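Local atomic coordinates of protein-tyrosine-phosphatase (Chaetomium thermophilum var. thermophilum DSM 1495, PDB entry 5M43), a protein that probably dephosphorylates phosphotyrosine and phosphoserine or phosphothreonine in proteins, acting through this dual-specificity phosphatase domain of Yvh1, a protein linked to ribosome assembly. Residues Leu55-Asp60 with Leu68-Lys73; Ser110-Ile115 with Arg161-Trp166; Ala116-Leu119 with Arg125-Lys128. All coordinates share one frame; numbering follows the deposited sequence.

Contact 1: Leu55-Asp60 with Leu68-Lys73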
loop_
_atom_site.group_PDB
_atom_site.type_symbol
_atom_site.label_atom_id
_atom_site.label_comp_id
_atom_site.label_asym_id
_atom_site.label_seq_id
_atom_site.Cartn_x
_atom_site.Cartn_y
_atom_site.Cartn_z
ATOM N N LEU A 55 -11.484 2.770 -0.469
ATOM C CA LEU A 55 -11.307 3.126 0.934
ATOM C C LEU A 55 -10.371 4.321 1.000
ATOM O O LEU A 55 -9.295 4.282 0.393
ATOM C CB LEU A 55 -10.732 1.953 1.741
ATOM C CG LEU A 55 -10.349 2.262 3.198
ATOM C CD1 LEU A 55 -11.605 2.628 3.978
ATOM C CD2 LEU A 55 -9.656 1.045 3.887
ATOM N N SER A 56 -10.789 5.382 1.689
ATOM C CA SER A 56 -9.940 6.550 1.938
ATOM C C SER A 56 -9.698 6.751 3.427
ATOM O O SER A 56 -10.630 6.716 4.259
ATOM C CB SER A 56 -10.522 7.831 1.307
ATOM O OG SER A 56 -9.841 8.987 1.796
ATOM N N ILE A 57 -8.439 6.980 3.768
ATOM C CA ILE A 57 -8.023 7.280 5.125
ATOM C C ILE A 57 -7.448 8.683 5.149
ATOM O O ILE A 57 -6.513 8.985 4.394
ATOM C CB ILE A 57 -6.987 6.259 5.601
ATOM C CG1 ILE A 57 -7.659 4.883 5.712
ATOM C CG2 ILE A 57 -6.420 6.645 6.986
ATOM C CD1 ILE A 57 -6.638 3.776 5.846
ATOM N N ASP A 58 -7.983 9.533 6.036
ATOM C CA ASP A 58 -7.579 10.928 6.091
ATOM C C ASP A 58 -6.312 11.017 6.932
ATOM O O ASP A 58 -6.370 10.988 8.173
ATOM C CB ASP A 58 -8.711 11.763 6.685
ATOM C CG ASP A 58 -8.409 13.216 6.696
ATOM O OD1 ASP A 58 -9.173 13.953 7.360
ATOM O OD2 ASP A 58 -7.407 13.625 6.117
ATOM N N ILE A 59 -5.151 11.102 6.282
ATOM C CA ILE A 59 -3.897 11.289 7.013
ATOM C C ILE A 59 -2.972 12.151 6.186
ATOM O O ILE A 59 -2.992 12.103 4.950
ATOM C CB ILE A 59 -3.220 9.934 7.353
ATOM C CG1 ILE A 59 -1.961 10.079 8.213
ATOM C CG2 ILE A 59 -2.918 9.138 6.124
ATOM C CD1 ILE A 59 -1.395 8.701 8.701
ATOM N N ASP A 60 -2.180 12.947 6.879
ATOM C CA ASP A 60 -1.202 13.823 6.262
ATOM C C ASP A 60 0.160 13.169 6.239
ATOM O O ASP A 60 0.448 12.242 7.004
ATOM C CB ASP A 60 -1.100 15.144 7.034
ATOM C CG ASP A 60 -2.123 16.163 6.611
ATOM O OD1 ASP A 60 -3.062 15.831 5.840
ATOM O OD2 ASP A 60 -1.983 17.336 7.106
ATOM N N LEU A 68 0.292 3.819 12.062
ATOM C CA LEU A 68 0.271 2.464 12.637
ATOM C C LEU A 68 -1.151 2.022 12.961
ATOM O O LEU A 68 -1.542 0.878 12.679
ATOM C CB LEU A 68 1.121 2.415 13.918
ATOM C CG LEU A 68 1.078 1.085 14.727
ATOM C CD1 LEU A 68 1.724 -0.039 13.851
ATOM C CD2 LEU A 68 1.807 1.333 16.088
ATOM N N ILE A 69 -1.961 2.937 13.512
ATOM C CA ILE A 69 -3.317 2.569 13.923
ATOM C C ILE A 69 -4.136 2.036 12.744
ATOM O O ILE A 69 -5.087 1.244 12.926
ATOM C CB ILE A 69 -3.999 3.786 14.589
ATOM C CG1 ILE A 69 -5.350 3.393 15.089
ATOM C CG2 ILE A 69 -4.207 4.877 13.560
ATOM C CD1 ILE A 69 -5.296 2.476 16.236
ATOM N N HIS A 70 -3.824 2.504 11.539
ATOM C CA HIS A 70 -4.540 2.134 10.338
ATOM C C HIS A 70 -3.988 0.897 9.663
ATOM O O HIS A 70 -4.618 0.433 8.710
ATOM C CB HIS A 70 -4.521 3.290 9.341
ATOM C CG HIS A 70 -5.238 4.516 9.856
ATOM N ND1 HIS A 70 -4.612 5.742 10.067
ATOM C CD2 HIS A 70 -6.532 4.698 10.194
ATOM C CE1 HIS A 70 -5.503 6.626 10.478
ATOM N NE2 HIS A 70 -6.668 6.011 10.603
ATOM N N LEU A 71 -2.830 0.387 10.099
ATOM C CA LEU A 71 -2.211 -0.617 9.236
ATOM C C LEU A 71 -3.006 -1.927 9.206
ATOM O O LEU A 71 -3.060 -2.523 8.124
ATOM C CB LEU A 71 -0.752 -0.886 9.621
ATOM C CG LEU A 71 0.163 0.346 9.405
ATOM C CD1 LEU A 71 1.579 -0.057 9.794
ATOM C CD2 LEU A 71 0.082 0.845 7.921
ATOM N N PRO A 72 -3.671 -2.384 10.259
ATOM C CA PRO A 72 -4.470 -3.617 10.079
ATOM C C PRO A 72 -5.535 -3.460 9.007
ATOM O O PRO A 72 -5.670 -4.331 8.120
ATOM C CB PRO A 72 -5.056 -3.853 11.481
ATOM C CG PRO A 72 -3.964 -3.315 12.459
ATOM C CD PRO A 72 -3.547 -2.001 11.691
ATOM N N LYS A 73 -6.315 -2.374 9.061
ATOM C CA LYS A 73 -7.363 -2.155 8.067
ATOM C C LYS A 73 -6.799 -2.007 6.664
ATOM O O LYS A 73 -7.390 -2.495 5.678
ATOM C CB LYS A 73 -8.146 -0.893 8.443
ATOM C CG LYS A 73 -9.349 -0.654 7.575
ATOM C CD LYS A 73 -10.186 0.577 8.003
ATOM C CE LYS A 73 -11.569 0.574 7.294
ATOM N NZ LYS A 73 -12.527 1.621 7.780
#
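Ile57 and His70 meet through a CH-pi contact. The gamma-branch methyl CG2 of Ile57 stands 3.5 Å from the centroid of the imidazole and only 4° off the ring normal, so it sits squarely over the face. The evenness of the approach confirms this: CG2 is 3.6 Å from CE1 and 3.8 Å from CG of His70. With CG2 anti to the backbone N and CG1 anti to the carbonyl carbon (chi1 -66°), Ile57 offers one branch to the ring face, while CD1, at the end of the other, comes within 4.1 Å of His70 CB. The opposite face carries Ile69 CG2, 3.6 Å above the plane and over its centre, so the imidazole is clamped between two isoleucine methyls. A glycerol, probably from the crystallisation liquor, lies close to this side chain and is hydrogen-bonded to Asp58 O.

The second interaction is aliphatic packing. Lys73, with an extended chain, passes obliquely across the fork of Leu55. The lysine's end, CE above all, lies against the leucine methyls, 3.9 Å from both CD1 and CD2 of Leu55. No hydrogen bond or salt bridge joins the two segments.

Strand 53-56, helix 71-83 and strand 99-102 form a beta-alpha-beta crossover between parallel strands of the phosphatase sheet, stepping over strand 33-36, and the contact lies at the entry to its helix. Leu55 belongs to strand 53-56, at the sheet margin; helix 71-83 adds Ile74 and Phe77 to the same apolar seam, while Leu68 and Leu71 turn to helix 157-168.

Contact 2: Ser110-Ile115 with Arg161-Trp166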
loop_
_atom_site.group_PDB
_atom_site.type_symbol
_atom_site.label_atom_id
_atom_site.label_comp_id
_atom_site.label_asym_id
_atom_site.label_seq_id
_atom_site.Cartn_x
_atom_site.Cartn_y
_atom_site.Cartn_z
ATOM N N SER A 110 1.319 6.302 0.674
ATOM C CA SER A 110 0.924 5.072 -0.008
ATOM C C SER A 110 2.016 4.008 0.108
ATOM O O SER A 110 1.722 2.816 0.207
ATOM C CB SER A 110 0.613 5.333 -1.517
ATOM O OG SER A 110 1.713 6.010 -2.069
ATOM N N VAL A 111 3.282 4.438 0.043
ATOM C CA VAL A 111 4.395 3.507 0.112
ATOM C C VAL A 111 4.418 2.848 1.481
ATOM O O VAL A 111 4.765 1.668 1.605
ATOM C CB VAL A 111 5.710 4.255 -0.202
ATOM C CG1 VAL A 111 6.974 3.435 0.068
ATOM C CG2 VAL A 111 5.728 4.631 -1.700
ATOM N N THR A 112 4.150 3.637 2.541
ATOM C CA THR A 112 4.079 3.030 3.870
ATOM C C THR A 112 3.020 1.939 3.935
ATOM O O THR A 112 3.247 0.854 4.507
ATOM C CB THR A 112 3.806 4.138 4.897
ATOM O OG1 THR A 112 4.909 5.048 4.912
ATOM C CG2 THR A 112 3.596 3.497 6.329
ATOM N N ALA A 113 1.853 2.204 3.349
ATOM C CA ALA A 113 0.810 1.171 3.325
ATOM C C ALA A 113 1.261 -0.074 2.577
ATOM O O ALA A 113 0.987 -1.200 3.035
ATOM C CB ALA A 113 -0.458 1.761 2.688
ATOM N N ILE A 114 1.941 0.104 1.442
ATOM C CA ILE A 114 2.393 -1.060 0.664
ATOM C C ILE A 114 3.438 -1.825 1.439
ATOM O O ILE A 114 3.414 -3.050 1.474
ATOM C CB ILE A 114 2.924 -0.597 -0.694
ATOM C CG1 ILE A 114 1.681 -0.225 -1.512
ATOM C CG2 ILE A 114 3.840 -1.715 -1.325
ATOM C CD1 ILE A 114 1.959 0.175 -2.883
ATOM N N ILE A 115 4.390 -1.112 2.063
ATOM C CA ILE A 115 5.404 -1.796 2.845
ATOM C C ILE A 115 4.747 -2.596 3.973
ATOM O O ILE A 115 5.159 -3.720 4.270
ATOM C CB ILE A 115 6.445 -0.794 3.364
ATOM C CG1 ILE A 115 7.290 -0.273 2.177
ATOM C CG2 ILE A 115 7.294 -1.436 4.487
ATOM C CD1 ILE A 115 8.207 0.835 2.717
ATOM N N ARG A 161 9.614 4.835 11.447
ATOM C CA ARG A 161 9.591 4.334 12.826
ATOM C C ARG A 161 8.368 3.459 13.073
ATOM O O ARG A 161 8.461 2.428 13.755
ATOM C CB ARG A 161 9.610 5.492 13.850
ATOM C CG ARG A 161 10.923 6.224 13.804
ATOM C CD ARG A 161 11.052 7.333 14.899
ATOM N NE ARG A 161 9.993 8.354 14.917
ATOM C CZ ARG A 161 10.130 9.576 14.365
ATOM N NH1 ARG A 161 9.147 10.487 14.457
ATOM N NH2 ARG A 161 11.241 9.897 13.695
ATOM N N GLN A 162 7.199 3.874 12.581
ATOM C CA GLN A 162 5.982 3.101 12.830
ATOM C C GLN A 162 5.999 1.782 12.092
ATOM O O GLN A 162 5.403 0.828 12.560
ATOM C CB GLN A 162 4.748 3.923 12.445
ATOM C CG GLN A 162 4.641 5.196 13.334
ATOM C CD GLN A 162 3.556 6.158 12.961
ATOM O OE1 GLN A 162 3.834 7.354 12.723
ATOM N NE2 GLN A 162 2.334 5.732 13.055
ATOM N N LEU A 163 6.608 1.744 10.906
ATOM C CA LEU A 163 6.759 0.453 10.222
ATOM C C LEU A 163 7.654 -0.489 11.005
ATOM O O LEU A 163 7.442 -1.711 10.994
ATOM C CB LEU A 163 7.333 0.663 8.814
ATOM C CG LEU A 163 6.306 1.271 7.862
ATOM C CD1 LEU A 163 7.062 1.714 6.579
ATOM C CD2 LEU A 163 5.189 0.282 7.495
ATOM N N GLU A 164 8.671 0.052 11.691
ATOM C CA GLU A 164 9.481 -0.796 12.558
ATOM C C GLU A 164 8.643 -1.304 13.714
ATOM O O GLU A 164 8.734 -2.489 14.077
ATOM C CB GLU A 164 10.718 -0.039 13.072
ATOM C CG GLU A 164 11.773 0.261 11.983
ATOM C CD GLU A 164 12.808 1.298 12.446
ATOM O OE1 GLU A 164 13.511 1.837 11.566
ATOM O OE2 GLU A 164 12.876 1.581 13.651
ATOM N N MET A 165 7.783 -0.440 14.273
ATOM C CA MET A 165 6.845 -0.923 15.307
ATOM C C MET A 165 5.950 -2.032 14.770
ATOM O O MET A 165 5.744 -3.054 15.431
ATOM C CB MET A 165 5.956 0.222 15.815
ATOM C CG MET A 165 6.688 1.458 16.165
ATOM S SD MET A 165 5.639 2.659 17.016
ATOM C CE MET A 165 4.701 3.596 15.957
ATOM N N TRP A 166 5.387 -1.821 13.582
ATOM C CA TRP A 166 4.536 -2.833 12.925
ATOM C C TRP A 166 5.226 -4.196 12.846
ATOM O O TRP A 166 4.670 -5.231 13.275
ATOM C CB TRP A 166 4.201 -2.282 11.541
ATOM C CG TRP A 166 3.365 -3.191 10.640
ATOM C CD1 TRP A 166 3.717 -3.689 9.407
ATOM C CD2 TRP A 166 2.028 -3.648 10.903
ATOM N NE1 TRP A 166 2.682 -4.449 8.905
ATOM C CE2 TRP A 166 1.628 -4.411 9.771
ATOM C CE3 TRP A 166 1.124 -3.450 11.967
ATOM C CZ2 TRP A 166 0.384 -4.993 9.674
ATOM C CZ3 TRP A 166 -0.117 -4.020 11.873
ATOM C CH2 TRP A 166 -0.477 -4.792 10.718
#
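Leu163 drives its forked end against Thr112 and Ile115, one helical turn apart on helix 109-121, and that fork is the tight part of the contact. Its CD2 methyl lies 3.6 Å from the backbone O of Thr112 and 3.8 Å from Thr112 CG2. The other methyl, CD1, reaches Ile115 CG2 at 3.8 Å, the two side chains meeting at about a right angle. Thr112 can present a methyl here because its chi1 of -64° sets CG2 anti to the backbone N, while OG1 turns back to bond Ser108 O, in the residue just before the helix. The threonine is thus polar on one branch and apolar on the other, and its buried hydroxyl is satisfied locally. No hydrogen bond crosses between the segments, and their nearest CA atoms, those of Thr112 and Leu163, are 7.4 Å apart.

Trp166 misses residues 110-115 but is buried and reaches the next turn, at Ala116. The open side belongs to Arg161 and Met165, which take no part.

This is helix-to-helix packing inside the dual-specificity phosphatase domain, with helix 109-121 lying between strand 99-102 and helix 157-168. Ser110, Ala113 and Ile114 rest on Val101 of that strand. Helix 157-168 packs on the helices, its Trp166 against helix 71-83 and its Glu164 against helix 135-147.

Contact 3: Ala116-Leu119 with Arg125-Lys128. With NO3 (nitrate ion), chain C.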
loop_
_atom_site.group_PDB
_atom_site.type_symbol
_atom_site.label_atom_id
_atom_site.label_comp_id
_atom_site.label_asym_id
_atom_site.label_seq_id
_atom_site.Cartn_x
_atom_site.Cartn_y
_atom_site.Cartn_z
ATOM N N ALA A 116 3.744 -2.006 4.657
ATOM C CA ALA A 116 3.082 -2.754 5.726
ATOM C C ALA A 116 2.501 -4.065 5.215
ATOM O O ALA A 116 2.567 -5.089 5.905
ATOM C CB ALA A 116 1.967 -1.909 6.345
ATOM N N TYR A 117 1.903 -4.026 4.021
ATOM C CA TYR A 117 1.363 -5.241 3.427
ATOM C C TYR A 117 2.484 -6.212 3.076
ATOM O O TYR A 117 2.378 -7.420 3.363
ATOM C CB TYR A 117 0.535 -4.838 2.208
ATOM C CG TYR A 117 0.241 -6.034 1.304
ATOM C CD1 TYR A 117 -0.784 -6.891 1.562
ATOM C CD2 TYR A 117 1.028 -6.255 0.180
ATOM C CE1 TYR A 117 -1.016 -7.999 0.722
ATOM C CE2 TYR A 117 0.805 -7.315 -0.695
ATOM C CZ TYR A 117 -0.264 -8.165 -0.442
ATOM O OH TYR A 117 -0.487 -9.273 -1.244
ATOM N N LEU A 118 3.582 -5.702 2.468
ATOM C CA LEU A 118 4.668 -6.602 2.060
ATOM C C LEU A 118 5.322 -7.277 3.266
ATOM O O LEU A 118 5.679 -8.464 3.217
ATOM C CB LEU A 118 5.740 -5.853 1.259
ATOM C CG LEU A 118 5.336 -5.263 -0.095
ATOM C CD1 LEU A 118 6.525 -4.445 -0.643
ATOM C CD2 LEU A 118 5.055 -6.483 -1.032
ATOM N N LEU A 119 5.537 -6.526 4.361
ATOM C CA LEU A 119 6.112 -7.115 5.571
ATOM C C LEU A 119 5.193 -8.172 6.173
ATOM O O LEU A 119 5.645 -9.193 6.711
ATOM C CB LEU A 119 6.346 -6.010 6.632
ATOM C CG LEU A 119 7.422 -5.011 6.184
ATOM C CD1 LEU A 119 7.423 -3.861 7.252
ATOM C CD2 LEU A 119 8.782 -5.674 6.127
ATOM N N ARG A 125 10.972 -12.954 3.049
ATOM C CA ARG A 125 11.693 -12.198 2.036
ATOM C C ARG A 125 12.511 -11.066 2.653
ATOM O O ARG A 125 13.586 -10.722 2.142
ATOM C CB ARG A 125 10.710 -11.659 0.994
ATOM C CG ARG A 125 11.352 -10.888 -0.131
ATOM C CD ARG A 125 10.266 -10.168 -0.934
ATOM N NE ARG A 125 9.368 -11.078 -1.656
ATOM C CZ ARG A 125 8.232 -10.668 -2.240
ATOM N NH1 ARG A 125 7.843 -9.366 -2.164
ATOM N NH2 ARG A 125 7.475 -11.574 -2.860
ATOM N N PHE A 126 12.010 -10.454 3.721
ATOM C CA PHE A 126 12.639 -9.285 4.324
ATOM C C PHE A 126 13.386 -9.618 5.608
ATOM O O PHE A 126 13.742 -8.704 6.365
ATOM C CB PHE A 126 11.585 -8.203 4.549
ATOM C CG PHE A 126 10.849 -7.878 3.308
ATOM C CD1 PHE A 126 11.537 -7.323 2.235
ATOM C CD2 PHE A 126 9.504 -8.198 3.159
ATOM C CE1 PHE A 126 10.894 -7.033 1.058
ATOM C CE2 PHE A 126 8.835 -7.904 1.971
ATOM C CZ PHE A 126 9.538 -7.351 0.893
ATOM N N GLY A 127 13.630 -10.907 5.859
ATOM C CA GLY A 127 14.547 -11.369 6.887
ATOM C C GLY A 127 13.976 -12.052 8.126
ATOM O O GLY A 127 14.699 -12.164 9.129
ATOM N N LYS A 128 12.736 -12.539 8.091
ATOM C CA LYS A 128 12.094 -13.032 9.308
ATOM C C LYS A 128 12.949 -14.009 10.135
ATOM O O LYS A 128 12.685 -14.161 11.333
ATOM C CB LYS A 128 10.739 -13.678 8.992
ATOM C CG LYS A 128 10.041 -14.283 10.221
ATOM C CD LYS A 128 8.635 -14.818 9.944
ATOM C CE LYS A 128 8.286 -15.915 10.960
ATOM N NZ LYS A 128 7.050 -15.589 11.760
HETATM N N NO3 C . 7.735 -14.937 2.707
HETATM O O1 NO3 C . 7.378 -14.873 3.887
HETATM O O2 NO3 C . 7.037 -15.579 1.883
HETATM O O3 NO3 C . 8.783 -14.350 2.332
#
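Phe126 packs against Leu118 and Leu119 in a buried, mainly apolar contact between the last turns of helix 109-121 and the loop leading from it to helix 135-147. The ring approaches Leu118 by its rim: CE2 is 3.4 Å from the backbone O of Leu118, which lies in the ring plane, and 3.8 Å from Leu118 CB. An aromatic C-H therefore faces the carbonyl oxygen, an electrostatically reasonable pairing. Leu119 comes from another direction, its side chain at about a right angle to that of Phe126, with its CD2 4.0 Å from CD2 of the ring. A chi1 of -54°, with CG beside the backbone N, carries the phenyl group back to the helix. An alanine at Phe126 would remove the ring and is likely to open a gap beside Leu118 CB and Leu119 CD2.

In the phosphatase fold, helix 109-121 follows the phosphate-binding signature loop of the cysteine-dependent phosphatase family; this contact lies at the other end of that helix, remote from the loop. Arg125 borders the apolar patch. Its CG stands 4.0 Å above the plane of the Phe126 ring, offset toward the rim, and NH1 is 4.2 Å from Leu118 CD2. The guanidinium also makes cation-pi contacts with Tyr122 and with Trp145 of helix 135-147.

The backbone of the loop holds a nitrate, probably from the crystallisation liquor. Arg125 N donates to nitrate O3 over 2.7 Å, with an N-H...O angle of 131°, a noticeably bent bond, and the neighbouring Tyr124 N is a second donor to the ion.

From the N terminus, contact 1 closes first: seven residues without helix or strand separate 55-60 from 68-73, so contact 1 closes the loop between the sheet margin and helix 71-83. The chain then passes through strand 99-102 into helix 109-121, where contact 2 opens at 110-115. Contact 3 opens on the next turn and closes at 125-128, nested inside the longer loop that contact 2 completes at 161-166, after helix 135-147. None of the three cross. Contacts 2 and 3 are joined by the probable hydrogen bond from Trp166 NE1 to Ala116 O (3.1 Å), and Leu71 links helix 71-83 to both.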